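Local coordinates for nitrosopumilus output domain-containing protein (Pyrococcus horikoshii, PDB 2P9X) that is of unknown function but binds zinc ions and folds into an all-helical Nitrosopumilus output domain, at residues Val68-Ser71 with Lys72-Arg76. Numbering follows the deposited sequence.
Sequences VIIS and KLKGR
Between Val68-Ser71 and Lys72-Arg76 the chain runs on as one alpha helix, the closing two and a half turns of helix 59-76, joined by four successive i to i+4 backbone bonds: Lys72 N to Val68 O, Leu73 N to Ile69 O, Lys74 N to Ile70 O and Gly75 N to Ser71 O, the last the longest at 3.2 Å. The side chains of Ile70 and Lys74, one turn apart, run out together from the helix. CG of Lys74 stands anti to its own carbonyl carbon (chi1 -82°) and the chain continues extended, which takes the lysine methylenes alongside the isoleucine methyl branch; Lys74 CE meets Ile70 CG2 at 3.4 Å, closer than carbons usually pack, while Lys74 CG sits 3.4 Å from Ile70 O. Replacing Lys74 by alanine would remove CG to NZ and is likely to strip Ile70 CG2 of the CE contact on this side. Lys72 also starts over the preceding turn, its CG 3.3 Å from Val68 O, but a bend at chi2 (-57°) and an extended outer chain lead it away to helix 3-19, where NZ forms a salt bridge with Glu18, a residue seen to bind zinc, although none sits on it in this chain. Ser71 OG turns back to hydrogen-bond Met67 O. Ile69 and Leu73, in i, i+4 spacing, both pack on helix 3-19 and on Leu89 of helix 86-97, whereas Val68 meets Leu64 of the second subunit. The chemistry is thus that of an amphipathic helix: aliphatic side chains join it to two neighbouring helices and a partner subunit, and the Lys72 ammonium ties it electrostatically to helix 3-19.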
loop_
_atom_site.group_PDB
_atom_site.type_symbol
_atom_site.label_atom_id
_atom_site.label_comp_id
_atom_site.label_asym_id
_atom_site.label_seq_id
_atom_site.Cartn_x
_atom_site.Cartn_y
_atom_site.Cartn_z
ATOM N N VAL A 68 3.118 15.770 -3.019
ATOM C CA VAL A 68 4.109 15.861 -4.077
ATOM C C VAL A 68 3.557 16.625 -5.284
ATOM O O VAL A 68 4.247 17.469 -5.851
ATOM C CB VAL A 68 4.581 14.456 -4.503
ATOM C CG1 VAL A 68 5.398 14.543 -5.776
ATOM C CG2 VAL A 68 5.423 13.838 -3.387
ATOM N N ILE A 69 2.309 16.358 -5.661
ATOM C CA ILE A 69 1.715 17.054 -6.799
ATOM C C ILE A 69 1.625 18.556 -6.539
ATOM O O ILE A 69 1.969 19.367 -7.400
ATOM C CB ILE A 69 0.295 16.517 -7.120
ATOM C CG1 ILE A 69 0.391 15.088 -7.657
ATOM C CG2 ILE A 69 -0.394 17.430 -8.141
ATOM C CD1 ILE A 69 -0.957 14.391 -7.791
ATOM N N ILE A 70 1.160 18.928 -5.353
ATOM C CA ILE A 70 1.024 20.343 -5.012
ATOM C C ILE A 70 2.376 21.040 -5.060
ATOM O O ILE A 70 2.501 22.141 -5.603
ATOM C CB ILE A 70 0.391 20.513 -3.614
ATOM C CG1 ILE A 70 -1.041 19.966 -3.633
ATOM C CG2 ILE A 70 0.380 21.990 -3.215
ATOM C CD1 ILE A 70 -1.726 19.960 -2.275
ATOM N N SER A 71 3.390 20.386 -4.506
ATOM C CA SER A 71 4.741 20.937 -4.484
ATOM C C SER A 71 5.291 21.140 -5.895
ATOM O O SER A 71 5.912 22.165 -6.187
ATOM C CB SER A 71 5.672 20.011 -3.697
ATOM O OG SER A 71 5.362 20.034 -2.316
ATOM N N LYS A 72 5.064 20.165 -6.770
ATOM C CA LYS A 72 5.552 20.255 -8.142
ATOM C C LYS A 72 4.827 21.324 -8.947
ATOM O O LYS A 72 5.429 21.978 -9.800
ATOM C CB LYS A 72 5.405 18.908 -8.854
ATOM C CG LYS A 72 6.385 17.846 -8.399
ATOM C CD LYS A 72 7.823 18.298 -8.568
ATOM C CE LYS A 72 8.780 17.294 -7.940
ATOM N NZ LYS A 72 10.168 17.464 -8.448
ATOM N N LEU A 73 3.535 21.496 -8.694
ATOM C CA LEU A 73 2.783 22.501 -9.433
ATOM C C LEU A 73 3.198 23.913 -9.023
ATOM O O LEU A 73 3.206 24.851 -9.810
ATOM C CB LEU A 73 1.295 22.289 -9.154
ATOM C CG LEU A 73 0.408 22.928 -10.223
ATOM C CD1 LEU A 73 0.701 22.393 -11.627
ATOM C CD2 LEU A 73 -1.081 22.691 -9.976
ATOM N N LYS A 74 3.514 24.051 -7.723
ATOM C CA LYS A 74 4.005 25.334 -7.242
ATOM C C LYS A 74 5.333 25.701 -7.908
ATOM O O LYS A 74 5.618 26.852 -8.216
ATOM C CB LYS A 74 4.174 25.240 -5.725
ATOM C CG LYS A 74 2.847 25.448 -4.990
ATOM C CD LYS A 74 2.962 25.205 -3.484
ATOM C CE LYS A 74 1.593 25.185 -2.794
ATOM N NZ LYS A 74 1.771 25.106 -1.345
ATOM N N GLY A 75 6.177 24.669 -8.102
ATOM C CA GLY A 75 7.442 24.891 -8.790
ATOM C C GLY A 75 7.229 25.181 -10.278
ATOM O O GLY A 75 8.052 25.798 -10.942
ATOM N N ARG A 76 6.100 24.717 -10.803
ATOM C CA ARG A 76 5.773 24.933 -12.209
ATOM C C ARG A 76 5.139 26.312 -12.464
ATOM O O ARG A 76 5.372 26.949 -13.481
ATOM C CB ARG A 76 4.804 23.834 -12.649
ATOM C CG ARG A 76 4.943 23.484 -14.129
ATOM C CD ARG A 76 4.915 24.731 -15.014
ATOM N NE ARG A 76 4.473 24.395 -16.371
ATOM C CZ ARG A 76 4.170 25.426 -17.183
ATOM N NH1 ARG A 76 4.288 26.668 -16.748
ATOM N NH2 ARG A 76 3.753 25.191 -18.433
#